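PDB 3MPP: botulinum neurotoxin type G from Clostridium botulinum, which binds host cells through the receptor-binding domain studied here, so that its protease light chain can be delivered into the cytosol. Local coordinates for residues Asn37-Leu42 and Trp230-Arg235; Asn141-Ile146 and Phe195-Asp200; Tyr159-Leu164 and Glu215-Gln220; Lys354-Thr359 and Gly417-Phe422. The protein carries 4 engineered substitutions. All blocks are in the same frame, centred on the assembly; numbering follows the deposited sequence.

Contact 1. Residues Asn37-Leu42 and Trp230-Arg235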
# COMPACT_ATOMS: atom_id res chain seq x y z
N ASN A 37 -12.90 1.61 7.29
CA ASN A 37 -13.88 1.11 8.24
C ASN A 37 -13.61 -0.19 9.00
O ASN A 37 -14.45 -1.08 8.97
CB ASN A 37 -15.24 0.96 7.55
CG ASN A 37 -15.24 -0.13 6.50
OD1 ASN A 37 -16.27 -0.74 6.22
ND2 ASN A 37 -14.07 -0.38 5.91
N GLY A 38 -12.48 -0.34 9.69
CA GLY A 38 -11.32 0.53 9.65
C GLY A 38 -10.13 -0.43 9.57
O GLY A 38 -10.08 -1.25 8.67
N GLN A 39 -9.17 -0.34 10.49
CA GLN A 39 -8.00 -1.23 10.45
C GLN A 39 -7.65 -1.75 11.82
O GLN A 39 -7.81 -1.04 12.80
CB GLN A 39 -6.79 -0.48 9.88
CG GLN A 39 -7.05 0.23 8.56
CD GLN A 39 -5.80 0.99 8.07
OE1 GLN A 39 -4.79 1.09 8.78
NE2 GLN A 39 -5.88 1.53 6.86
N PHE A 40 -7.15 -2.99 11.90
CA PHE A 40 -6.63 -3.48 13.18
C PHE A 40 -5.26 -4.14 13.10
O PHE A 40 -4.90 -4.74 12.10
CB PHE A 40 -7.63 -4.36 13.96
CG PHE A 40 -7.92 -5.69 13.32
CD1 PHE A 40 -7.11 -6.79 13.55
CD2 PHE A 40 -9.05 -5.85 12.52
CE1 PHE A 40 -7.39 -8.02 12.98
CE2 PHE A 40 -9.34 -7.08 11.94
CZ PHE A 40 -8.50 -8.18 12.18
N LYS A 41 -4.52 -4.03 14.20
CA LYS A 41 -3.16 -4.55 14.29
C LYS A 41 -3.10 -5.66 15.34
O LYS A 41 -3.46 -5.46 16.50
CB LYS A 41 -2.23 -3.40 14.69
CG LYS A 41 -0.74 -3.73 14.73
CD LYS A 41 -0.01 -2.48 15.26
CE LYS A 41 1.48 -2.63 15.40
NZ LYS A 41 2.06 -1.34 15.93
N LEU A 42 -2.65 -6.83 14.92
CA LEU A 42 -2.35 -7.94 15.83
C LEU A 42 -0.88 -7.93 16.20
O LEU A 42 -0.01 -7.97 15.33
CB LEU A 42 -2.69 -9.27 15.17
CG LEU A 42 -4.13 -9.46 14.67
CD1 LEU A 42 -4.29 -10.78 13.95
CD2 LEU A 42 -5.11 -9.38 15.85
N TRP A 230 2.52 3.30 1.22
CA TRP A 230 2.14 2.10 1.98
C TRP A 230 0.67 1.70 1.75
O TRP A 230 0.25 0.61 2.13
CB TRP A 230 2.41 2.30 3.48
CG TRP A 230 3.80 2.80 3.75
CD1 TRP A 230 4.14 4.00 4.34
CD2 TRP A 230 5.03 2.14 3.45
NE1 TRP A 230 5.51 4.10 4.43
CE2 TRP A 230 6.08 2.98 3.88
CE3 TRP A 230 5.35 0.92 2.84
CZ2 TRP A 230 7.43 2.64 3.73
CZ3 TRP A 230 6.69 0.58 2.70
CH2 TRP A 230 7.71 1.43 3.14
N GLY A 231 -0.10 2.60 1.15
CA GLY A 231 -1.51 2.35 0.89
C GLY A 231 -2.47 2.96 1.90
O GLY A 231 -3.66 2.64 1.88
N ASN A 232 -1.96 3.81 2.80
CA ASN A 232 -2.83 4.56 3.71
C ASN A 232 -3.19 5.93 3.13
O ASN A 232 -2.52 6.43 2.23
CB ASN A 232 -2.15 4.73 5.07
CG ASN A 232 -2.16 3.46 5.87
OD1 ASN A 232 -3.12 2.70 5.81
ND2 ASN A 232 -1.10 3.22 6.63
N PRO A 233 -4.26 6.55 3.66
CA PRO A 233 -4.60 7.89 3.16
C PRO A 233 -3.42 8.87 3.19
O PRO A 233 -2.64 8.91 4.14
CB PRO A 233 -5.70 8.36 4.12
CG PRO A 233 -6.37 7.05 4.55
CD PRO A 233 -5.23 6.06 4.66
N LEU A 234 -3.32 9.67 2.14
CA LEU A 234 -2.33 10.73 2.05
C LEU A 234 -2.75 11.87 2.98
O LEU A 234 -3.93 12.21 3.03
CB LEU A 234 -2.28 11.24 0.61
CG LEU A 234 -1.09 12.12 0.21
CD1 LEU A 234 0.24 11.37 0.35
CD2 LEU A 234 -1.30 12.63 -1.21
N ARG A 235 -1.80 12.48 3.69
CA ARG A 235 -2.14 13.52 4.66
C ARG A 235 -1.35 14.83 4.54
O ARG A 235 -0.21 14.84 4.07
CB ARG A 235 -2.00 12.97 6.08
CG ARG A 235 -3.03 11.87 6.35
CD ARG A 235 -3.04 11.32 7.76
NE ARG A 235 -3.86 10.11 7.79
CZ ARG A 235 -5.12 10.06 8.22
NH1 ARG A 235 -5.72 11.16 8.67
NH2 ARG A 235 -5.78 8.91 8.20
O HOH W 1 -1.81 0.89 8.68
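The carbonyl oxygen OD1 of N232 is gripped by two donors: Q39 of strand 39-43, and the indole NE1 of W143. The Q39 bond runs from NE2 to OD1 of N232 over 3.2 Å and is nearly straight, with 166° at the hydrogen. The donor's own geometry is favourable, since OD1 lies almost in the Q39 amide plane; at the acceptor, by contrast, the N-H arrives tilted 27° from the carbonyl plane. The two amide groups are turned only moderately against each other. With Q39 extended beyond CG, its amide spans the gap from strand 39-43 to the loop 230-235, whose backbones stay well apart. A water closes the other side of the pair, donating to Q39 OE1 at 3.0 Å and accepting from N232 ND2 at 3.2 Å. Q39 OE1 also accepts a hydrogen bond from N33 ND2. Glutamine and asparagine suit these places because each offers a donor and an acceptor on one short rigid group, and glutamine adds the reach. The contact thus joins the N-terminal and C-terminal receptor-binding subdomains by neutral, directional bonds and one bridging water, with little apolar packing of its own.

Contact 2. Residues Asn141-Ile146 and Phe195-Asp200; sequences NKWFSI and FVWIKD
The indole of W143 stands over strand 195-200 and is packed closely on the side where K199 lies. The lysine chain runs across one face of the ring: CG comes to 3.5 Å from W143 CZ3, and CD sits 3.9 Å from the centroid of the six-membered ring, a CH-pi contact almost on the ring normal. Farther along, NZ lies 4.3 Å from the centroid of the five-membered ring, 15° off its normal, which makes a cation-pi pair. What lays the chain there is its first torsion (chi1 72°), placing CG between the backbone N and the carbonyl carbon, followed by an extended run to the ammonium. Lysine suits the position because its methylenes can cover an aromatic face while its charge meets the pi cloud; the same ammonium group also has W72 as an aromatic partner. Strands 144-150 and 195-204 belong to one antiparallel sheet of the N-terminal receptor-binding subdomain, whose family is grouped with the concanavalin-like jelly rolls. There they flank strand 67-74, and W143, next to F144 of strand 144-150, reaches across to the second. At the far rim of the indole, CH2 meets W197 CB at 3.5 Å and the carbonyl carbon of I198 at 3.7 Å, the latter near the ring plane. This rim contact is equally close but narrow. The loose side is the indole of W197, which leads away from W143 in a partly exposed residue, next to K41 of strand 39-43.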
# COMPACT_ATOMS: atom_id res chain seq x y z
N ASN A 141 5.53 -4.49 3.36
CA ASN A 141 5.02 -3.42 4.23
C ASN A 141 3.88 -2.59 3.63
O ASN A 141 3.54 -1.52 4.16
CB ASN A 141 6.14 -2.47 4.69
CG ASN A 141 5.77 -1.71 5.95
OD1 ASN A 141 5.19 -2.29 6.88
ND2 ASN A 141 6.09 -0.41 6.00
N LYS A 142 3.29 -3.08 2.55
CA LYS A 142 2.23 -2.34 1.85
C LYS A 142 0.91 -3.08 1.96
O LYS A 142 0.89 -4.31 1.90
CB LYS A 142 2.57 -2.22 0.36
CG LYS A 142 3.84 -1.43 0.08
CD LYS A 142 4.04 -1.18 -1.41
CE LYS A 142 5.28 -0.34 -1.60
NZ LYS A 142 5.62 0.01 -3.00
N TRP A 143 -0.18 -2.34 2.09
CA TRP A 143 -1.50 -2.93 2.01
C TRP A 143 -1.67 -3.65 0.68
O TRP A 143 -1.40 -3.09 -0.37
CB TRP A 143 -2.60 -1.87 2.12
CG TRP A 143 -2.83 -1.39 3.50
CD1 TRP A 143 -2.55 -0.14 3.98
CD2 TRP A 143 -3.39 -2.12 4.59
NE1 TRP A 143 -2.91 -0.06 5.31
CE2 TRP A 143 -3.43 -1.26 5.70
CE3 TRP A 143 -3.88 -3.43 4.73
CZ2 TRP A 143 -3.93 -1.66 6.95
CZ3 TRP A 143 -4.36 -3.83 5.97
CH2 TRP A 143 -4.39 -2.95 7.06
N PHE A 144 -2.11 -4.90 0.73
CA PHE A 144 -2.53 -5.56 -0.49
C PHE A 144 -3.71 -6.48 -0.22
O PHE A 144 -3.88 -6.95 0.90
CB PHE A 144 -1.38 -6.27 -1.22
CG PHE A 144 -0.82 -7.47 -0.49
CD1 PHE A 144 -1.38 -8.72 -0.66
CD2 PHE A 144 0.32 -7.35 0.30
CE1 PHE A 144 -0.84 -9.84 -0.02
CE2 PHE A 144 0.86 -8.45 0.94
CZ PHE A 144 0.27 -9.70 0.78
N SER A 145 -4.53 -6.68 -1.24
CA SER A 145 -5.77 -7.42 -1.11
C SER A 145 -5.53 -8.89 -1.40
O SER A 145 -4.80 -9.23 -2.33
CB SER A 145 -6.82 -6.88 -2.08
OG SER A 145 -7.99 -7.71 -2.10
N ILE A 146 -6.14 -9.76 -0.62
CA ILE A 146 -6.08 -11.17 -0.93
C ILE A 146 -7.48 -11.75 -0.91
O ILE A 146 -8.32 -11.35 -0.11
CB ILE A 146 -5.15 -11.96 0.03
CG1 ILE A 146 -5.14 -13.44 -0.35
CG2 ILE A 146 -5.58 -11.77 1.46
CD1 ILE A 146 -4.00 -14.23 0.25
N PHE A 195 4.11 -7.95 14.11
CA PHE A 195 2.72 -7.51 14.08
C PHE A 195 2.21 -7.70 12.66
O PHE A 195 3.00 -7.88 11.74
CB PHE A 195 2.57 -6.05 14.53
CG PHE A 195 3.32 -5.07 13.67
CD1 PHE A 195 2.73 -4.52 12.54
CD2 PHE A 195 4.63 -4.70 13.99
CE1 PHE A 195 3.42 -3.62 11.73
CE2 PHE A 195 5.32 -3.81 13.19
CZ PHE A 195 4.71 -3.26 12.06
N VAL A 196 0.89 -7.68 12.51
CA VAL A 196 0.25 -7.77 11.21
C VAL A 196 -0.93 -6.82 11.22
O VAL A 196 -1.68 -6.79 12.20
CB VAL A 196 -0.31 -9.21 10.94
CG1 VAL A 196 -0.76 -9.32 9.50
CG2 VAL A 196 0.72 -10.27 11.27
N TRP A 197 -1.10 -6.05 10.15
CA TRP A 197 -2.28 -5.19 10.02
C TRP A 197 -3.30 -5.88 9.11
O TRP A 197 -2.93 -6.47 8.09
CB TRP A 197 -1.92 -3.80 9.42
CG TRP A 197 -1.32 -2.83 10.40
CD1 TRP A 197 0.02 -2.59 10.63
CD2 TRP A 197 -2.04 -1.94 11.27
NE1 TRP A 197 0.16 -1.61 11.59
CE2 TRP A 197 -1.08 -1.19 12.00
CE3 TRP A 197 -3.41 -1.71 11.52
CZ2 TRP A 197 -1.44 -0.24 12.96
CZ3 TRP A 197 -3.77 -0.77 12.46
CH2 TRP A 197 -2.79 -0.04 13.17
N ILE A 198 -4.57 -5.77 9.46
CA ILE A 198 -5.66 -6.34 8.67
C ILE A 198 -6.79 -5.31 8.50
O ILE A 198 -7.06 -4.54 9.41
CB ILE A 198 -6.22 -7.61 9.34
CG1 ILE A 198 -5.18 -8.74 9.28
CG2 ILE A 198 -7.53 -8.05 8.68
CD1 ILE A 198 -5.46 -9.87 10.24
N LYS A 199 -7.43 -5.31 7.33
CA LYS A 199 -8.59 -4.46 7.11
C LYS A 199 -9.54 -5.16 6.14
O LYS A 199 -9.14 -6.09 5.44
CB LYS A 199 -8.18 -3.09 6.54
CG LYS A 199 -7.71 -3.12 5.09
CD LYS A 199 -7.48 -1.70 4.56
CE LYS A 199 -6.75 -1.69 3.23
NZ LYS A 199 -6.74 -0.33 2.58
N ASP A 200 -10.78 -4.71 6.13
CA ASP A 200 -11.79 -5.20 5.20
C ASP A 200 -11.92 -6.72 5.21
O ASP A 200 -11.93 -7.33 4.15
CB ASP A 200 -11.47 -4.74 3.77
CG ASP A 200 -11.52 -3.24 3.61
OD1 ASP A 200 -12.27 -2.58 4.36
OD2 ASP A 200 -10.81 -2.71 2.73

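Contact 3. Residues Tyr159-Leu164 and Glu215-Gln220; sequences YINGSL and ERYKIQ. Engineered in segment 215-220: E215 (natural residue Ser), R216 (natural residue Leu), K218 (natural residue Trp).
The ring of Y217 lies flat over the peptide that links N161 to G162. The carbonyl oxygen of N161 sits 3.5 Å above the ring plane, over its centre, and the amide nitrogen of G162 comes above the same face nearer the rim, 3.8 Å from Y217 CD1. At the outer end of the ring, CE1 touches N161 CA and N161 OD1, each at 3.5 Å. With CG opposite the backbone N (chi1 173°), the tyrosine leaves the helix toward the turn. The N161 amide lies by the CE1 and OH end of the ring, its plane inclined 39° to it, so it neither stacks nor stands upright; its OD1 is turned to accept the backbone N-H of S145, which fixes its rotation. The close fit depends on G162: having no side chain, it lets Y217 CB come to 3.9 Å from its CA, and its positive phi of 81° is also easiest for glycine. Beyond the turn, Y217 also touches S145 and T359, the latter from the C-terminal subdomain. Asparagine followed by glycine is a favoured pair for the two central places of a type I' turn, both of which need a left-handed backbone. I160 and S163 close the turn with I160 N to S163 O at 2.8 Å and S163 N to I160 O at 3.1 Å, the arrangement of a tight two-residue beta hairpin, here covered by the ring of Y217 from helix 210-220.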
# COMPACT_ATOMS: atom_id res chain seq x y z
N TYR A 159 -6.31 -15.09 -5.13
CA TYR A 159 -6.25 -13.86 -5.90
C TYR A 159 -5.47 -12.84 -5.09
O TYR A 159 -5.67 -12.72 -3.90
CB TYR A 159 -7.65 -13.34 -6.15
CG TYR A 159 -8.50 -14.24 -6.99
CD1 TYR A 159 -8.70 -13.97 -8.34
CD2 TYR A 159 -9.11 -15.36 -6.45
CE1 TYR A 159 -9.49 -14.80 -9.12
CE2 TYR A 159 -9.90 -16.19 -7.22
CZ TYR A 159 -10.08 -15.91 -8.56
OH TYR A 159 -10.86 -16.73 -9.33
N ILE A 160 -4.61 -12.08 -5.76
CA ILE A 160 -3.89 -10.99 -5.10
C ILE A 160 -4.16 -9.69 -5.83
O ILE A 160 -3.94 -9.59 -7.05
CB ILE A 160 -2.38 -11.25 -5.06
CG1 ILE A 160 -2.08 -12.51 -4.23
CG2 ILE A 160 -1.64 -10.03 -4.49
CD1 ILE A 160 -2.29 -12.33 -2.73
N ASN A 161 -4.64 -8.69 -5.10
CA ASN A 161 -5.00 -7.41 -5.71
C ASN A 161 -5.91 -7.62 -6.92
O ASN A 161 -5.70 -7.05 -7.99
CB ASN A 161 -3.76 -6.61 -6.06
CG ASN A 161 -3.13 -5.92 -4.83
OD1 ASN A 161 -3.78 -5.78 -3.78
ND2 ASN A 161 -1.88 -5.51 -4.95
N GLY A 162 -6.92 -8.47 -6.73
CA GLY A 162 -7.94 -8.68 -7.75
C GLY A 162 -7.57 -9.65 -8.87
O GLY A 162 -8.41 -9.96 -9.71
N SER A 163 -6.33 -10.12 -8.89
CA SER A 163 -5.86 -10.96 -9.99
C SER A 163 -5.52 -12.38 -9.53
O SER A 163 -4.89 -12.57 -8.50
CB SER A 163 -4.66 -10.29 -10.67
OG SER A 163 -3.98 -11.20 -11.52
N LEU A 164 -5.95 -13.38 -10.30
CA LEU A 164 -5.67 -14.77 -9.98
C LEU A 164 -4.16 -15.01 -9.96
O LEU A 164 -3.47 -14.67 -10.91
CB LEU A 164 -6.34 -15.70 -11.01
CG LEU A 164 -6.88 -17.07 -10.59
CD1 LEU A 164 -7.26 -17.90 -11.82
CD2 LEU A 164 -5.90 -17.84 -9.72
N GLU A 215 -13.93 -6.89 -9.38
CA GLU A 215 -14.83 -5.79 -9.11
C GLU A 215 -14.81 -5.40 -7.64
O GLU A 215 -14.77 -4.22 -7.30
CB GLU A 215 -16.26 -6.11 -9.59
CG GLU A 215 -16.34 -6.40 -11.08
CD GLU A 215 -15.64 -5.35 -11.93
OE1 GLU A 215 -15.80 -4.14 -11.65
OE2 GLU A 215 -14.93 -5.73 -12.89
N ARG A 216 -14.81 -6.40 -6.76
CA ARG A 216 -14.75 -6.13 -5.33
C ARG A 216 -13.45 -5.43 -4.97
O ARG A 216 -13.39 -4.65 -4.01
CB ARG A 216 -14.91 -7.42 -4.53
CG ARG A 216 -15.44 -7.21 -3.12
CD ARG A 216 -16.08 -8.48 -2.59
NE ARG A 216 -17.08 -9.01 -3.51
CZ ARG A 216 -18.34 -8.59 -3.58
NH1 ARG A 216 -18.77 -7.63 -2.78
NH2 ARG A 216 -19.18 -9.14 -4.45
N TYR A 217 -12.41 -5.70 -5.74
CA TYR A 217 -11.12 -5.05 -5.55
C TYR A 217 -11.22 -3.57 -5.89
O TYR A 217 -10.81 -2.71 -5.10
CB TYR A 217 -10.06 -5.72 -6.41
CG TYR A 217 -8.72 -5.02 -6.40
CD1 TYR A 217 -7.91 -5.05 -5.27
CD2 TYR A 217 -8.25 -4.35 -7.52
CE1 TYR A 217 -6.68 -4.41 -5.26
CE2 TYR A 217 -7.02 -3.72 -7.51
CZ TYR A 217 -6.24 -3.76 -6.38
OH TYR A 217 -5.02 -3.12 -6.38
N LYS A 218 -11.76 -3.27 -7.06
CA LYS A 218 -11.88 -1.88 -7.50
C LYS A 218 -12.72 -1.09 -6.51
O LYS A 218 -12.40 0.05 -6.18
CB LYS A 218 -12.45 -1.80 -8.92
CG LYS A 218 -11.55 -2.46 -9.96
CD LYS A 218 -11.93 -2.07 -11.39
CE LYS A 218 -13.06 -2.92 -11.92
NZ LYS A 218 -13.27 -2.74 -13.38
N ILE A 219 -13.80 -1.70 -6.04
CA ILE A 219 -14.65 -1.08 -5.03
C ILE A 219 -13.90 -0.84 -3.72
O ILE A 219 -13.97 0.25 -3.15
CB ILE A 219 -15.91 -1.93 -4.75
CG1 ILE A 219 -17.04 -1.56 -5.71
CG2 ILE A 219 -16.39 -1.72 -3.32
CD1 ILE A 219 -16.80 -1.96 -7.16
N GLN A 220 -13.18 -1.85 -3.23
CA GLN A 220 -12.48 -1.72 -1.96
C GLN A 220 -11.26 -0.80 -2.03
O GLN A 220 -10.64 -0.51 -1.00
CB GLN A 220 -12.11 -3.09 -1.38
CG GLN A 220 -13.32 -3.89 -0.87
CD GLN A 220 -12.94 -5.24 -0.29
OE1 GLN A 220 -11.84 -5.75 -0.52
NE2 GLN A 220 -13.86 -5.84 0.45

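Contact 4. Residues Lys354-Thr359 and Gly417-Phe422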
# COMPACT_ATOMS: atom_id res chain seq x y z
N LYS A 354 -5.61 12.11 -9.53
CA LYS A 354 -5.48 10.70 -9.87
C LYS A 354 -6.24 10.45 -11.17
O LYS A 354 -7.41 10.04 -11.15
CB LYS A 354 -6.03 9.81 -8.75
CG LYS A 354 -5.31 8.49 -8.66
CD LYS A 354 -6.14 7.45 -7.92
CE LYS A 354 -6.33 7.81 -6.47
NZ LYS A 354 -6.88 6.64 -5.73
N TYR A 355 -5.59 10.70 -12.29
CA TYR A 355 -6.24 10.63 -13.60
C TYR A 355 -6.51 9.22 -14.12
O TYR A 355 -7.34 9.03 -15.02
CB TYR A 355 -5.40 11.38 -14.64
CG TYR A 355 -5.38 12.87 -14.48
CD1 TYR A 355 -6.54 13.62 -14.64
CD2 TYR A 355 -4.19 13.53 -14.20
CE1 TYR A 355 -6.51 15.00 -14.51
CE2 TYR A 355 -4.15 14.89 -14.07
CZ TYR A 355 -5.30 15.62 -14.23
OH TYR A 355 -5.23 16.97 -14.09
N TYR A 356 -5.80 8.23 -13.60
CA TYR A 356 -5.89 6.87 -14.14
C TYR A 356 -5.18 5.93 -13.18
O TYR A 356 -4.65 6.37 -12.16
CB TYR A 356 -5.25 6.81 -15.52
CG TYR A 356 -3.95 7.59 -15.56
CD1 TYR A 356 -2.82 7.09 -14.95
CD2 TYR A 356 -3.88 8.84 -16.17
CE1 TYR A 356 -1.62 7.79 -14.95
CE2 TYR A 356 -2.67 9.57 -16.17
CZ TYR A 356 -1.56 9.03 -15.56
OH TYR A 356 -0.36 9.72 -15.54
N GLU A 357 -5.14 4.65 -13.53
CA GLU A 357 -4.67 3.59 -12.62
C GLU A 357 -5.16 3.82 -11.19
O GLU A 357 -4.39 3.80 -10.24
CB GLU A 357 -3.14 3.38 -12.70
CG GLU A 357 -2.27 4.58 -12.29
CD GLU A 357 -0.77 4.27 -12.35
OE1 GLU A 357 -0.40 3.08 -12.46
OE2 GLU A 357 0.04 5.21 -12.28
N LYS A 358 -6.47 3.99 -11.05
CA LYS A 358 -7.07 4.49 -9.81
C LYS A 358 -7.06 3.53 -8.62
O LYS A 358 -7.36 3.92 -7.50
CB LYS A 358 -8.48 5.01 -10.09
CG LYS A 358 -8.49 6.28 -10.93
CD LYS A 358 -9.90 6.64 -11.41
CE LYS A 358 -9.87 7.87 -12.31
NZ LYS A 358 -11.21 8.51 -12.45
N THR A 359 -6.69 2.27 -8.86
CA THR A 359 -6.55 1.31 -7.78
C THR A 359 -5.13 1.29 -7.22
O THR A 359 -4.87 0.64 -6.21
CB THR A 359 -6.90 -0.11 -8.23
OG1 THR A 359 -5.91 -0.58 -9.16
CG2 THR A 359 -8.27 -0.11 -8.90
N GLY A 417 6.52 8.58 -16.04
CA GLY A 417 7.33 9.58 -15.35
C GLY A 417 6.60 10.68 -14.58
O GLY A 417 7.21 11.41 -13.80
N CYS A 418 5.30 10.84 -14.82
CA CYS A 418 4.52 11.83 -14.09
C CYS A 418 3.72 11.18 -12.97
O CYS A 418 2.82 11.80 -12.42
CB CYS A 418 3.54 12.57 -15.02
SG CYS A 418 2.54 11.47 -16.07
N ASN A 419 4.05 9.94 -12.63
CA ASN A 419 3.31 9.27 -11.56
C ASN A 419 4.19 9.17 -10.33
O ASN A 419 5.28 8.63 -10.40
CB ASN A 419 2.85 7.88 -11.99
CG ASN A 419 1.94 7.93 -13.19
OD1 ASN A 419 1.14 8.86 -13.32
ND2 ASN A 419 2.06 6.94 -14.08
N TRP A 420 3.67 9.68 -9.21
CA TRP A 420 4.44 9.79 -7.98
C TRP A 420 3.78 9.07 -6.83
O TRP A 420 2.55 8.90 -6.82
CB TRP A 420 4.58 11.27 -7.61
CG TRP A 420 5.24 12.14 -8.67
CD1 TRP A 420 4.61 12.87 -9.65
CD2 TRP A 420 6.66 12.37 -8.85
NE1 TRP A 420 5.55 13.54 -10.43
CE2 TRP A 420 6.81 13.25 -9.95
CE3 TRP A 420 7.81 11.92 -8.19
CZ2 TRP A 420 8.06 13.70 -10.40
CZ3 TRP A 420 9.05 12.36 -8.64
CH2 TRP A 420 9.17 13.23 -9.74
N GLN A 421 4.59 8.67 -5.85
CA GLN A 421 4.06 8.24 -4.56
C GLN A 421 4.81 8.94 -3.44
O GLN A 421 6.00 9.25 -3.57
CB GLN A 421 4.16 6.72 -4.40
CG GLN A 421 3.36 5.95 -5.47
CD GLN A 421 3.44 4.45 -5.27
OE1 GLN A 421 3.46 3.96 -4.14
NE2 GLN A 421 3.48 3.71 -6.38
N PHE A 422 4.11 9.19 -2.35
CA PHE A 422 4.68 9.84 -1.19
C PHE A 422 4.99 8.80 -0.10
O PHE A 422 4.12 8.00 0.28
CB PHE A 422 3.71 10.90 -0.66
CG PHE A 422 3.55 12.11 -1.59
CD1 PHE A 422 4.40 13.21 -1.48
CD2 PHE A 422 2.57 12.13 -2.57
CE1 PHE A 422 4.26 14.32 -2.32
CE2 PHE A 422 2.42 13.25 -3.43
CZ PHE A 422 3.28 14.34 -3.29
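C418 opens the contact, its SG lying 3.4 Å from the hydroxyl OH of Y356; the same residue also packs on Y403. Next comes N419, the residue that does most of the joining. Its OD1 accepts the hydroxyl proton of Y356 at 2.8 Å from OH, in the carbonyl plane and on a lone pair, with 131° at the oxygen. OD1 also accepts a hydrogen bond from Q364 NE2, so two donors hold it. Y356 meets the amide at the edge of its ring, the two planes being 68° apart, and its first torsion of 42° helps bring the phenol to N419 from a backbone that does not itself approach. A tyrosine fits because its hydroxyl can cross this distance on a rigid ring. Asparagine fits because its short chain leaves few torsions, and the two donors on OD1 fix the rotation of its amide. OE2 of E357 stands over the face of that amide, 3.2 Å from N419 ND2, too far from the N-H direction for a hydrogen bond; the carboxylate is held through OE1 by Q245 NE2. The chain then runs on into strand 420-423, which pairs with strand 239-244. The loop 354-359 is thus tied to the segment that leads into this strand in the beta-trefoil of the C-terminal receptor-binding subdomain, beside the inferred ganglioside-binding motif: the side chains of C418 and W402 are about 7 Å apart.

Overall arrangement
Contacts 1 and 2 have centres 8 Å apart and both reach the sheet in which strands 39-43 and 195-204 are neighbours: the bond from W143 NE1 to N232 OD1, 2.8 Å long, is one joint, and F40 O meets I198 N, also at 2.8 Å. Contact 3 follows on from contact 2 through the bond between S145 N and N161 OD1, and its segments alternate with those of contact 2 along the chain. Contact 4 belongs to the C-terminal subdomain, yet it touches contact 1 where L234 CD1 meets F422 CB at 3.6 Å, and contact 3 where Y217 CE2 meets T359 CB at 3.7 Å. Only contact 4 lies near the inferred ganglioside-binding tryptophan W402.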